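PDB 3HCW: maltose operon transcriptional repressor from Staphylococcus aureus subsp. aureus Mu50, which probably represses transcription of the maltose operon, its C-terminal core having the effector-binding fold of LacI-type regulators. Local coordinates for residues V13-E18 and G141-S146; T48-M53 and M57-K62; F72-S77 and P82-L87. All coordinates share one frame; numbering follows the deposited sequence. Where two conformers were deposited one is given.

Interaction 1. Residues V13-E18 and G141-S146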
ATOM      1  N   VAL A  13      -2.857 -16.377  -9.783  1.00 34.13           N
ATOM      2  CA  VAL A  13      -1.533 -16.098 -10.373  1.00 44.45           C
ATOM      3  C   VAL A  13      -1.183 -14.605 -10.504  1.00 52.00           C
ATOM      4  O   VAL A  13      -1.814 -13.863 -11.262  1.00 52.02           O
ATOM      5  CB  VAL A  13      -1.343 -16.787 -11.745  1.00 47.76           C
ATOM      6  CG1 VAL A  13       0.120 -16.694 -12.192  1.00 45.43           C
ATOM      7  CG2 VAL A  13      -1.774 -18.238 -11.676  1.00 49.63           C
ATOM      8  N   LEU A  14      -0.156 -14.197  -9.762  1.00 55.68           N
ATOM      9  CA  LEU A  14       0.376 -12.836  -9.776  1.00 61.61           C
ATOM     10  C   LEU A  14       1.551 -12.699 -10.752  1.00 68.22           C
ATOM     11  O   LEU A  14       2.182 -13.691 -11.132  1.00 58.91           O
ATOM     12  CB  LEU A  14       0.846 -12.450  -8.368  1.00 62.84           C
ATOM     13  CG  LEU A  14       0.012 -11.624  -7.381  1.00 66.13           C
ATOM     14  CD1 LEU A  14       0.217 -10.141  -7.628  1.00 76.84           C
ATOM     15  CD2 LEU A  14      -1.463 -11.981  -7.385  1.00 68.91           C
ATOM     16  N   LYS A  15       1.833 -11.454 -11.136  1.00 76.66           N
ATOM     17  CA  LYS A  15       2.950 -11.093 -12.016  1.00 83.87           C
ATOM     18  C   LYS A  15       4.302 -11.231 -11.293  1.00 87.87           C
ATOM     19  O   LYS A  15       5.262 -11.773 -11.850  1.00 86.38           O
ATOM     20  CB  LYS A  15       2.746  -9.654 -12.510  1.00 83.92           C
ATOM     21  CG  LYS A  15       3.699  -9.168 -13.599  1.00 85.87           C
ATOM     22  CD  LYS A  15       3.876  -7.639 -13.534  1.00 79.00           C
ATOM     23  CE  LYS A  15       2.587  -6.886 -13.863  1.00 70.13           C
ATOM     24  NZ  LYS A  15       2.726  -5.415 -13.687  1.00 63.55           N
ATOM     25  N   GLY A  16       4.359 -10.736 -10.055  1.00 91.91           N
ATOM     26  CA  GLY A  16       5.553 -10.824  -9.207  1.00 95.10           C
ATOM     27  C   GLY A  16       5.253 -10.651  -7.724  1.00 98.45           C
ATOM     28  O   GLY A  16       4.106 -10.412  -7.336  1.00 98.27           O
ATOM     29  N   SER A  17       6.290 -10.774  -6.896  1.00100.80           N
ATOM     30  CA  SER A  17       6.158 -10.664  -5.438  1.00101.95           C
ATOM     31  C   SER A  17       6.785  -9.374  -4.930  1.00104.27           C
ATOM     32  O   SER A  17       6.758  -9.097  -3.725  1.00103.15           O
ATOM     33  CB  SER A  17       6.842 -11.842  -4.744  1.00 98.48           C
ATOM     34  OG  SER A  17       6.932 -12.956  -5.602  1.00100.73           O
ATOM     35  N   GLU A  18       7.335  -8.599  -5.869  1.00104.93           N
ATOM     36  CA  GLU A  18       8.148  -7.406  -5.600  1.00102.71           C
ATOM     37  C   GLU A  18       7.481  -6.427  -4.640  1.00100.47           C
ATOM     38  O   GLU A  18       6.251  -6.355  -4.566  1.00 94.76           O
ATOM     39  CB  GLU A  18       8.497  -6.675  -6.908  1.00102.46           C
ATOM     40  CG  GLU A  18       8.481  -7.530  -8.183  1.00106.62           C
ATOM     41  CD  GLU A  18       9.601  -8.556  -8.252  1.00107.86           C
ATOM     42  OE1 GLU A  18       9.290  -9.759  -8.407  1.00101.37           O
ATOM     43  OE2 GLU A  18      10.783  -8.161  -8.156  1.00105.63           O
ATOM     44  N   GLY A 141       7.894  -4.094 -20.273  1.00 66.90           N
ATOM     45  CA  GLY A 141       7.017  -5.249 -20.404  1.00 69.26           C
ATOM     46  C   GLY A 141       6.001  -4.984 -21.498  1.00 75.04           C
ATOM     47  O   GLY A 141       5.528  -3.858 -21.663  1.00 70.93           O
ATOM     48  N   ASN A 142       5.660  -6.023 -22.251  1.00 82.59           N
ATOM     49  CA  ASN A 142       4.680  -5.891 -23.326  1.00 87.61           C
ATOM     50  C   ASN A 142       3.247  -6.092 -22.814  1.00 82.59           C
ATOM     51  O   ASN A 142       2.476  -6.877 -23.379  1.00 87.56           O
ATOM     52  CB  ASN A 142       5.009  -6.860 -24.475  1.00 94.74           C
ATOM     53  CG  ASN A 142       6.421  -6.670 -25.024  1.00101.42           C
ATOM     54  OD1 ASN A 142       6.942  -5.553 -25.075  1.00107.40           O
ATOM     55  ND2 ASN A 142       7.043  -7.768 -25.441  1.00 98.72           N
ATOM     56  N   PHE A 143       2.903  -5.372 -21.744  1.00 69.47           N
ATOM     57  CA  PHE A 143       1.611  -5.518 -21.075  1.00 61.61           C
ATOM     58  C   PHE A 143       0.498  -4.823 -21.837  1.00 58.87           C
ATOM     59  O   PHE A 143       0.658  -3.688 -22.286  1.00 62.72           O
ATOM     60  CB  PHE A 143       1.680  -5.004 -19.634  1.00 58.50           C
ATOM     61  CG  PHE A 143       2.605  -5.800 -18.763  1.00 69.44           C
ATOM     62  CD1 PHE A 143       2.346  -7.149 -18.500  1.00 76.42           C
ATOM     63  CD2 PHE A 143       3.742  -5.214 -18.221  1.00 61.83           C
ATOM     64  CE1 PHE A 143       3.206  -7.896 -17.703  1.00 74.80           C
ATOM     65  CE2 PHE A 143       4.607  -5.950 -17.422  1.00 65.79           C
ATOM     66  CZ  PHE A 143       4.341  -7.293 -17.164  1.00 73.43           C
ATOM     67  N   GLU A 144      -0.626  -5.522 -21.969  1.00 47.09           N
ATOM     68  CA  GLU A 144      -1.754  -5.006 -22.730  0.50 40.93           C
ATOM     69  C   GLU A 144      -2.389  -3.758 -22.109  1.00 38.07           C
ATOM     70  O   GLU A 144      -2.922  -2.932 -22.826  1.00 32.59           O
ATOM     71  CB  GLU A 144      -2.789  -6.110 -22.969  0.50 42.70           C
ATOM     72  CG  GLU A 144      -2.653  -6.829 -24.323  0.50 50.23           C
ATOM     73  CD  GLU A 144      -1.254  -7.392 -24.597  0.50 57.07           C
ATOM     74  OE1 GLU A 144      -0.666  -8.047 -23.709  0.50 49.19           O
ATOM     75  OE2 GLU A 144      -0.744  -7.185 -25.717  0.50 67.05           O
ATOM     76  N   VAL A 145      -2.303  -3.615 -20.787  1.00 30.61           N
ATOM     77  CA  VAL A 145      -2.828  -2.438 -20.087  1.00 38.51           C
ATOM     78  C   VAL A 145      -2.048  -1.182 -20.529  1.00 35.00           C
ATOM     79  O   VAL A 145      -2.637  -0.132 -20.832  1.00 37.34           O
ATOM     80  CB  VAL A 145      -2.858  -2.652 -18.524  1.00 36.81           C
ATOM     81  CG1 VAL A 145      -1.629  -3.399 -18.046  1.00 53.53           C
ATOM     82  CG2 VAL A 145      -2.996  -1.330 -17.768  1.00 29.83           C
ATOM     83  N   SER A 146      -0.729  -1.338 -20.607  1.00 34.70           N
ATOM     84  CA  SER A 146       0.178  -0.339 -21.142  1.00 34.13           C
ATOM     85  C   SER A 146      -0.179   0.030 -22.584  1.00 37.99           C
ATOM     86  O   SER A 146      -0.361   1.214 -22.881  1.00 33.64           O
ATOM     87  CB  SER A 146       1.631  -0.832 -21.018  1.00 42.31           C
ATOM     88  OG  SER A 146       2.554   0.116 -21.517  1.00 48.96           O
TER

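Interaction 2. Residues T48-M53 and M57-K62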
ATOM      1  N   THR A  48       0.006 -17.022  -5.681  1.00 59.05           N
ATOM      2  CA  THR A  48       1.392 -17.372  -6.060  1.00 56.38           C
ATOM      3  C   THR A  48       2.379 -16.370  -5.463  1.00 60.90           C
ATOM      4  O   THR A  48       2.056 -15.183  -5.310  1.00 63.78           O
ATOM      5  CB  THR A  48       1.629 -17.478  -7.604  1.00 51.50           C
ATOM      6  OG1 THR A  48       1.483 -16.194  -8.223  1.00 46.36           O
ATOM      7  CG2 THR A  48       0.683 -18.481  -8.261  1.00 47.24           C
ATOM      8  N   VAL A  49       3.566 -16.862  -5.114  1.00 60.27           N
ATOM      9  CA  VAL A  49       4.566 -16.083  -4.387  1.00 64.69           C
ATOM     10  C   VAL A  49       5.861 -15.905  -5.219  1.00 69.21           C
ATOM     11  O   VAL A  49       6.826 -15.268  -4.777  1.00 68.60           O
ATOM     12  CB  VAL A  49       4.814 -16.710  -2.969  1.00 63.76           C
ATOM     13  CG1 VAL A  49       5.784 -17.906  -3.029  1.00 72.42           C
ATOM     14  CG2 VAL A  49       5.253 -15.656  -1.953  1.00 68.98           C
ATOM     15  N   SER A  50       5.843 -16.441  -6.440  1.00 69.42           N
ATOM     16  CA  SER A  50       6.989 -16.441  -7.350  1.00 67.91           C
ATOM     17  C   SER A  50       7.289 -15.057  -7.931  1.00 71.93           C
ATOM     18  O   SER A  50       6.388 -14.232  -8.099  1.00 78.14           O
ATOM     19  CB  SER A  50       6.730 -17.422  -8.488  1.00 69.41           C
ATOM     20  OG  SER A  50       7.756 -18.380  -8.587  1.00 68.82           O
ATOM     21  N   ASN A  51       8.559 -14.820  -8.251  1.00 72.84           N
ATOM     22  CA  ASN A  51       9.038 -13.491  -8.637  1.00 69.09           C
ATOM     23  C   ASN A  51       9.608 -13.388 -10.062  1.00 64.23           C
ATOM     24  O   ASN A  51       9.967 -12.300 -10.511  1.00 58.29           O
ATOM     25  CB  ASN A  51      10.049 -12.964  -7.605  1.00 75.69           C
ATOM     26  CG  ASN A  51      11.241 -13.902  -7.405  1.00 91.79           C
ATOM     27  OD1 ASN A  51      12.305 -13.704  -7.995  1.00100.22           O
ATOM     28  ND2 ASN A  51      11.065 -14.924  -6.567  1.00 90.26           N
ATOM     29  N   ASN A  52       9.686 -14.514 -10.766  1.00 59.53           N
ATOM     30  CA  ASN A  52      10.123 -14.520 -12.165  1.00 59.84           C
ATOM     31  C   ASN A  52       9.374 -15.563 -12.987  1.00 60.34           C
ATOM     32  O   ASN A  52       8.728 -16.437 -12.420  1.00 56.69           O
ATOM     33  CB  ASN A  52      11.643 -14.707 -12.269  1.00 61.75           C
ATOM     34  CG  ASN A  52      12.115 -16.041 -11.716  1.00 69.56           C
ATOM     35  OD1 ASN A  52      12.065 -17.069 -12.401  1.00 67.71           O
ATOM     36  ND2 ASN A  52      12.599 -16.025 -10.478  1.00 58.92           N
ATOM     37  N   MET A  53       9.481 -15.477 -14.314  1.00 62.08           N
ATOM     38  CA  MET A  53       8.692 -16.309 -15.230  1.00 66.14           C
ATOM     39  C   MET A  53       8.974 -17.818 -15.181  1.00 72.69           C
ATOM     40  O   MET A  53       8.039 -18.626 -15.229  1.00 75.80           O
ATOM     41  CB  MET A  53       8.820 -15.800 -16.673  1.00 66.80           C
ATOM     42  CG  MET A  53       7.765 -16.366 -17.618  1.00 67.18           C
ATOM     43  SD  MET A  53       6.148 -16.324 -16.823  1.00 69.55           S
ATOM     44  CE  MET A  53       5.212 -17.418 -17.870  1.00 56.97           C
ATOM     45  N   MET A  57       6.275 -20.465 -13.784  1.00 64.53           N
ATOM     46  CA  MET A  57       5.894 -21.644 -14.564  1.00 76.10           C
ATOM     47  C   MET A  57       6.052 -22.916 -13.734  1.00 73.75           C
ATOM     48  O   MET A  57       5.249 -23.840 -13.844  1.00 71.76           O
ATOM     49  CB  MET A  57       6.702 -21.743 -15.859  1.00 77.66           C
ATOM     50  CG  MET A  57       6.182 -20.855 -16.975  1.00 80.65           C
ATOM     51  SD  MET A  57       6.873 -21.231 -18.597  1.00 91.55           S
ATOM     52  CE  MET A  57       5.729 -22.486 -19.181  1.00 83.99           C
ATOM     53  N   ASP A  58       7.081 -22.941 -12.891  1.00 75.88           N
ATOM     54  CA  ASP A  58       7.321 -24.070 -12.002  1.00 78.24           C
ATOM     55  C   ASP A  58       6.246 -24.189 -10.929  1.00 72.14           C
ATOM     56  O   ASP A  58       5.653 -25.257 -10.765  1.00 74.00           O
ATOM     57  CB  ASP A  58       8.714 -23.977 -11.364  1.00 80.58           C
ATOM     58  CG  ASP A  58       9.828 -24.342 -12.334  1.00 80.53           C
ATOM     59  OD1 ASP A  58       9.539 -24.966 -13.378  1.00 69.42           O
ATOM     60  OD2 ASP A  58      10.995 -24.002 -12.048  1.00 89.03           O
ATOM     61  N   GLU A  59       5.976 -23.087 -10.230  1.00 64.84           N
ATOM     62  CA  GLU A  59       5.083 -23.120  -9.074  1.00 57.70           C
ATOM     63  C   GLU A  59       3.594 -23.247  -9.411  1.00 61.84           C
ATOM     64  O   GLU A  59       2.823 -23.763  -8.600  1.00 66.02           O
ATOM     65  CB  GLU A  59       5.372 -21.970  -8.099  1.00 55.68           C
ATOM     66  CG  GLU A  59       4.544 -20.714  -8.231  1.00 53.63           C
ATOM     67  CD  GLU A  59       4.206 -20.133  -6.870  1.00 60.22           C
ATOM     68  OE1 GLU A  59       4.580 -18.979  -6.583  1.00 51.14           O
ATOM     69  OE2 GLU A  59       3.577 -20.849  -6.069  1.00 69.62           O
ATOM     70  N   VAL A  60       3.197 -22.798 -10.600  1.00 59.39           N
ATOM     71  CA  VAL A  60       1.829 -23.013 -11.063  1.00 52.80           C
ATOM     72  C   VAL A  60       1.672 -24.463 -11.515  1.00 57.96           C
ATOM     73  O   VAL A  60       0.651 -25.087 -11.229  1.00 63.46           O
ATOM     74  CB  VAL A  60       1.405 -22.008 -12.165  1.00 53.52           C
ATOM     75  CG1 VAL A  60       0.124 -22.466 -12.879  1.00 45.56           C
ATOM     76  CG2 VAL A  60       1.216 -20.612 -11.565  1.00 43.05           C
ATOM     77  N   TYR A  61       2.694 -25.003 -12.182  1.00 59.12           N
ATOM     78  CA  TYR A  61       2.686 -26.413 -12.600  1.00 61.41           C
ATOM     79  C   TYR A  61       2.611 -27.373 -11.410  1.00 55.40           C
ATOM     80  O   TYR A  61       1.960 -28.416 -11.500  1.00 57.87           O
ATOM     81  CB  TYR A  61       3.889 -26.761 -13.485  1.00 60.85           C
ATOM     82  CG  TYR A  61       3.823 -28.157 -14.064  1.00 59.81           C
ATOM     83  CD1 TYR A  61       2.964 -28.454 -15.119  1.00 65.95           C
ATOM     84  CD2 TYR A  61       4.612 -29.186 -13.545  1.00 63.56           C
ATOM     85  CE1 TYR A  61       2.893 -29.737 -15.651  1.00 67.50           C
ATOM     86  CE2 TYR A  61       4.546 -30.469 -14.066  1.00 61.20           C
ATOM     87  CZ  TYR A  61       3.688 -30.739 -15.122  1.00 69.64           C
ATOM     88  OH  TYR A  61       3.620 -32.011 -15.646  1.00 69.07           O
ATOM     89  N   LYS A  62       3.281 -27.010 -10.317  1.00 56.21           N
ATOM     90  CA  LYS A  62       3.184 -27.737  -9.054  1.00 59.54           C
ATOM     91  C   LYS A  62       1.733 -27.772  -8.576  1.00 59.37           C
ATOM     92  O   LYS A  62       1.215 -28.847  -8.281  1.00 59.17           O
ATOM     93  CB  LYS A  62       4.102 -27.121  -7.993  1.00 58.22           C
ATOM     94  CG  LYS A  62       4.214 -27.931  -6.696  1.00 55.68           C
ATOM     95  CD  LYS A  62       5.520 -27.642  -5.941  1.00 55.87           C
ATOM     96  CE  LYS A  62       5.601 -26.207  -5.420  1.00 77.40           C
ATOM     97  NZ  LYS A  62       4.683 -25.955  -4.271  1.00 79.07           N
TER

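Interaction 3. Residues F72-S77 and P82-L87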
ATOM      1  N   PHE A  72      -8.168 -21.348 -11.481  1.00 39.19           N
ATOM      2  CA  PHE A  72      -7.219 -20.248 -11.425  1.00 37.53           C
ATOM      3  C   PHE A  72      -7.836 -18.931 -11.839  1.00 34.65           C
ATOM      4  O   PHE A  72      -8.830 -18.892 -12.552  1.00 36.67           O
ATOM      5  CB  PHE A  72      -6.029 -20.542 -12.327  1.00 41.79           C
ATOM      6  CG  PHE A  72      -5.052 -21.498 -11.737  1.00 40.51           C
ATOM      7  CD1 PHE A  72      -4.021 -21.033 -10.938  1.00 23.62           C
ATOM      8  CD2 PHE A  72      -5.165 -22.866 -11.968  1.00 41.79           C
ATOM      9  CE1 PHE A  72      -3.087 -21.912 -10.382  1.00 48.82           C
ATOM     10  CE2 PHE A  72      -4.243 -23.750 -11.423  1.00 37.64           C
ATOM     11  CZ  PHE A  72      -3.193 -23.270 -10.630  1.00 38.28           C
ATOM     12  N   ILE A  73      -7.241 -17.848 -11.375  1.00 36.64           N
ATOM     13  CA  ILE A  73      -7.559 -16.524 -11.876  1.00 39.03           C
ATOM     14  C   ILE A  73      -6.211 -15.892 -12.195  1.00 44.10           C
ATOM     15  O   ILE A  73      -5.421 -15.647 -11.278  1.00 50.27           O
ATOM     16  CB  ILE A  73      -8.334 -15.672 -10.828  1.00 38.97           C
ATOM     17  CG1 ILE A  73      -9.683 -16.314 -10.462  1.00 35.80           C
ATOM     18  CG2 ILE A  73      -8.548 -14.255 -11.333  1.00 27.33           C
ATOM     19  CD1 ILE A  73     -10.490 -15.511  -9.449  1.00 42.04           C
ATOM     20  N   LEU A  74      -5.924 -15.687 -13.486  1.00 44.87           N
ATOM     21  CA  LEU A  74      -4.709 -14.965 -13.905  1.00 30.47           C
ATOM     22  C   LEU A  74      -4.925 -13.476 -13.701  1.00 36.73           C
ATOM     23  O   LEU A  74      -5.834 -12.893 -14.290  1.00 42.61           O
ATOM     24  CB  LEU A  74      -4.376 -15.217 -15.375  1.00 39.78           C
ATOM     25  CG  LEU A  74      -4.150 -16.646 -15.870  1.00 50.05           C
ATOM     26  CD1 LEU A  74      -3.725 -16.622 -17.313  1.00 49.73           C
ATOM     27  CD2 LEU A  74      -3.101 -17.320 -15.052  1.00 60.73           C
ATOM     28  N   LEU A  75      -4.085 -12.861 -12.873  1.00 38.11           N
ATOM     29  CA  LEU A  75      -4.239 -11.449 -12.517  1.00 36.47           C
ATOM     30  C   LEU A  75      -3.533 -10.480 -13.477  1.00 43.00           C
ATOM     31  O   LEU A  75      -3.254  -9.340 -13.111  1.00 41.65           O
ATOM     32  CB  LEU A  75      -3.740 -11.183 -11.102  1.00 35.08           C
ATOM     33  CG  LEU A  75      -4.421 -11.602  -9.793  1.00 40.85           C
ATOM     34  CD1 LEU A  75      -4.568 -10.363  -8.922  1.00 56.53           C
ATOM     35  CD2 LEU A  75      -5.746 -12.237  -9.966  1.00 29.39           C
ATOM     36  N   TYR A  76      -3.259 -10.935 -14.696  1.00 45.21           N
ATOM     37  CA  TYR A  76      -2.679 -10.094 -15.738  1.00 47.81           C
ATOM     38  C   TYR A  76      -3.034 -10.675 -17.105  1.00 42.44           C
ATOM     39  O   TYR A  76      -3.446 -11.826 -17.202  1.00 44.65           O
ATOM     40  CB  TYR A  76      -1.154  -9.994 -15.571  1.00 52.14           C
ATOM     41  CG  TYR A  76      -0.440 -11.301 -15.805  1.00 62.37           C
ATOM     42  CD1 TYR A  76      -0.225 -12.195 -14.757  1.00 70.76           C
ATOM     43  CD2 TYR A  76       0.017 -11.649 -17.079  1.00 57.04           C
ATOM     44  CE1 TYR A  76       0.421 -13.401 -14.974  1.00 73.51           C
ATOM     45  CE2 TYR A  76       0.653 -12.846 -17.304  1.00 68.81           C
ATOM     46  CZ  TYR A  76       0.854 -13.714 -16.250  1.00 70.12           C
ATOM     47  OH  TYR A  76       1.498 -14.891 -16.481  1.00 74.98           O
ATOM     48  N   SER A  77      -2.860  -9.877 -18.156  1.00 51.56           N
ATOM     49  CA  SER A  77      -3.031 -10.345 -19.531  1.00 52.12           C
ATOM     50  C   SER A  77      -1.782 -10.029 -20.351  1.00 55.09           C
ATOM     51  O   SER A  77      -1.283  -8.899 -20.335  1.00 55.93           O
ATOM     52  CB  SER A  77      -4.260  -9.692 -20.167  1.00 55.52           C
ATOM     53  OG  SER A  77      -4.504 -10.202 -21.465  1.00 67.39           O
ATOM     54  N   PRO A  82       2.834 -18.042 -21.550  1.00 89.59           N
ATOM     55  CA  PRO A  82       3.110 -19.483 -21.487  1.00 89.13           C
ATOM     56  C   PRO A  82       2.447 -20.184 -20.301  1.00 83.81           C
ATOM     57  O   PRO A  82       2.235 -21.398 -20.344  1.00 86.12           O
ATOM     58  CB  PRO A  82       4.641 -19.550 -21.356  1.00 89.65           C
ATOM     59  CG  PRO A  82       5.139 -18.157 -21.607  1.00 91.18           C
ATOM     60  CD  PRO A  82       4.028 -17.253 -21.207  1.00 89.14           C
ATOM     61  N   ILE A  83       2.139 -19.426 -19.251  1.00 74.02           N
ATOM     62  CA  ILE A  83       1.407 -19.966 -18.107  1.00 70.73           C
ATOM     63  C   ILE A  83      -0.112 -19.981 -18.380  1.00 68.53           C
ATOM     64  O   ILE A  83      -0.819 -20.842 -17.870  1.00 66.38           O
ATOM     65  CB  ILE A  83       1.849 -19.295 -16.753  1.00 69.77           C
ATOM     66  CG1 ILE A  83       1.234 -19.988 -15.530  1.00 79.77           C
ATOM     67  CG2 ILE A  83       1.568 -17.833 -16.743  1.00 56.92           C
ATOM     68  CD1 ILE A  83      -0.011 -19.312 -14.963  1.00 75.80           C
ATOM     69  N   LYS A  84      -0.596 -19.056 -19.211  1.00 68.00           N
ATOM     70  CA  LYS A  84      -1.947 -19.157 -19.774  1.00 64.36           C
ATOM     71  C   LYS A  84      -2.026 -20.362 -20.719  1.00 63.02           C
ATOM     72  O   LYS A  84      -3.045 -21.051 -20.755  1.00 61.17           O
ATOM     73  CB  LYS A  84      -2.349 -17.867 -20.505  1.00 65.04           C
ATOM     74  CG  LYS A  84      -3.812 -17.824 -20.991  1.00 67.52           C
ATOM     75  CD  LYS A  84      -4.237 -16.431 -21.463  1.00 72.62           C
ATOM     76  CE  LYS A  84      -3.692 -16.095 -22.848  1.00 82.78           C
ATOM     77  NZ  LYS A  84      -3.926 -14.668 -23.206  1.00 90.73           N
ATOM     78  N   GLN A  85      -0.947 -20.610 -21.467  1.00 65.16           N
ATOM     79  CA  GLN A  85      -0.820 -21.815 -22.302  1.00 66.75           C
ATOM     80  C   GLN A  85      -0.783 -23.115 -21.494  1.00 66.18           C
ATOM     81  O   GLN A  85      -1.329 -24.131 -21.928  1.00 66.00           O
ATOM     82  CB  GLN A  85       0.414 -21.739 -23.210  1.00 67.50           C
ATOM     83  CG  GLN A  85       0.102 -21.362 -24.654  1.00 76.92           C
ATOM     84  CD  GLN A  85      -0.917 -22.290 -25.309  1.00 78.90           C
ATOM     85  OE1 GLN A  85      -1.949 -21.837 -25.813  1.00 75.31           O
ATOM     86  NE2 GLN A  85      -0.635 -23.592 -25.301  1.00 78.71           N
ATOM     87  N   MET A  86      -0.140 -23.062 -20.326  1.00 66.88           N
ATOM     88  CA  MET A  86      -0.068 -24.192 -19.393  1.00 59.63           C
ATOM     89  C   MET A  86      -1.469 -24.638 -18.963  1.00 60.38           C
ATOM     90  O   MET A  86      -1.814 -25.809 -19.115  1.00 60.70           O
ATOM     91  CB  MET A  86       0.801 -23.818 -18.179  1.00 55.81           C
ATOM     92  CG  MET A  86       1.026 -24.917 -17.132  1.00 36.28           C
ATOM     93  SD  MET A  86       2.154 -24.321 -15.854  1.00 50.36           S
ATOM     94  CE  MET A  86       3.710 -24.558 -16.704  1.00 65.46           C
ATOM     95  N   LEU A  87      -2.278 -23.694 -18.477  1.00 61.19           N
ATOM     96  CA  LEU A  87      -3.658 -23.972 -18.052  1.00 62.54           C
ATOM     97  C   LEU A  87      -4.565 -24.423 -19.195  1.00 61.79           C
ATOM     98  O   LEU A  87      -5.557 -25.115 -18.965  1.00 64.32           O
ATOM     99  CB  LEU A  87      -4.283 -22.750 -17.378  1.00 63.35           C
ATOM    100  CG  LEU A  87      -3.520 -21.966 -16.310  1.00 65.38           C
ATOM    101  CD1 LEU A  87      -4.301 -20.723 -15.954  1.00 64.89           C
ATOM    102  CD2 LEU A  87      -3.230 -22.794 -15.069  1.00 59.88           C
TER

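Interaction 1. Residues V13-E18 and G141-S146
Lys15 and Phe143 meet across the gap between two chain regions that lie more than 120 residues apart, and between these segments they make the whole contact. It is a slender bridge: the nearest CA atoms, those of Lys15 and Phe143, are still 10.7 Å apart, so the two side chains span the gap from opposite directions and bury only 89 Å² in all.

The electrostatic component is a cation-pi interaction. Lys15 NZ lies 4.5 Å from the centroid of the Phe143 ring and 22° off the ring normal, above the face but displaced toward the rim. Phe143 also has Lys78 as a cation-pi partner, which makes its ring a shared acceptor for two positive groups.

The apolar component comes from the methylenes that carry the ammonium. Lys15 CE makes a CH-pi contact over the face, 4.2 Å from the centroid of the Phe143 ring, while Lys15 CD comes to 3.7 Å from Phe143 CZ at the far tip of the ring. A bend in the lysine at chi3 (-66°) turns the end of the chain over the ring after its middle has met CZ. Phe143 itself is the N-cap residue of helix 144-159, and its ring reaches back from that helix start toward the loop after strand 9-13.

In the LacI-type fold these two elements belong to different lobes, the loop to the N-terminal one and the helix to the C-terminal one, so the pair spans the interlobe cleft where relatives bind their effectors. A glycerol about 4 Å from the Lys15 side chain, probably from the crystallisation liquor, is consistent with a pocket there. Such a pair demands less exact alignment than a hydrogen bond but keeps the ammonium over the face; here one lysine and one ring, lightly buried, join the lobes.

Interaction 2. Residues T48-M53 and M57-K62
Glu59 reaches from its helix into the loop at Thr48-Ser50, and one oxygen, OE1, accepts two successive backbone N-H groups. Val49 N is 2.8 Å from Glu59 OE1, on the syn side of the carboxylate and 24° out of its plane. Ser50 N lies equally near, but its N-H points poorly at OE1 (124°), and this second bond is weak. The glutamate pays for its reach with a chi1 of 95°, well away from a staggered value.

Met57 N to Met53 O, 2.9 Å, is the ordinary backbone bond of the first helical turn. Just before it, Asn52 occupies the N-cap position and its side chain caps a backbone N of that turn.

Around this polar centre lie apolar contacts. Thr48 CB and Ser50 CB flank OE1, and Thr48 CG2 meets Val60 CG2 at 4.0 Å. The methyl group of Thr48 is thereby turned to the helix, while OG1 is hydrogen-bonded to Leu14 N. Farther out, Met53, bent at chi2, brings its CE to 3.7 Å from Met57 CG, and both methionines also touch Pro82 of the next helix.

The whole is a strand-to-helix connection of the Rossmann-like N-terminal lobe, in which the loop after strand 44-47 is tied down by the helix 53-65 that it leads into.

Interaction 3. Residues F72-S77 and P82-L87
Leu74 and Leu87 reach toward each other tip to tip, Leu74 CD2 lying 3.7 Å from Leu87 CD1. That CD2 methyl fits between Leu87 and Ile83, one turn apart, meeting Ile83 CD1 as the isoleucine slides past in the opposite direction. The other branch, Leu74 CD1, runs into the flank of Lys84 at about a right angle, 3.7 Å from its CB. The methylenes of Lys84 thus serve as hydrocarbon, while its NZ makes a long, weak ion pair with Asp105 OD1.

Leu87 forks in its turn. Its CD2 sits over a face of the Phe72 ring, 4.0 Å from the centroid and offset toward the rim in a CH-pi contact, while CD1 meets Leu74 and lies near Phe72 CB.

Strand 71-74 and helix 82-89 are the first two elements of a beta-alpha-beta unit that ends in strand 94-97. The axes of the short segments 72-74 and 82-87 run nearly antiparallel (157°) and come within 10.6 Å, with alternate strand residues Phe72 and Leu74 facing the helix and Ile73 turned to the other side of the sheet.

Past the strand end, Tyr76 CG sits between the backbone N and the carbonyl carbon (chi1 67°), bringing the end of the ring to the helix although CB does not point there. Ile83 CG2 meets the ring edge near its plane; its 3.0 Å approach to Tyr76 OH is doubtful. The hydroxyl is hydrogen-bonded to Asp81 OD2.

Interactions 2 and 3 follow one another along the chain, and both are nested inside the long loop that interaction 1 closes. Their centres are about 11 Å apart, and their helices pack directly, with Val60 CG1 3.8 Å from Ile83 CD1. Segment 13-18 joins them to interaction 1: Leu14 N is 3.0 Å from Thr48 OG1, and Val13 O is 3.0 Å from Leu75 N. The Lys15 loop is thereby held between the loop of interaction 2 and the strand end of interaction 3. Glycerol also comes within about 5 Å of the Tyr76 side chain, consistent with Lys15 and Tyr76 bordering the presumed effector cleft.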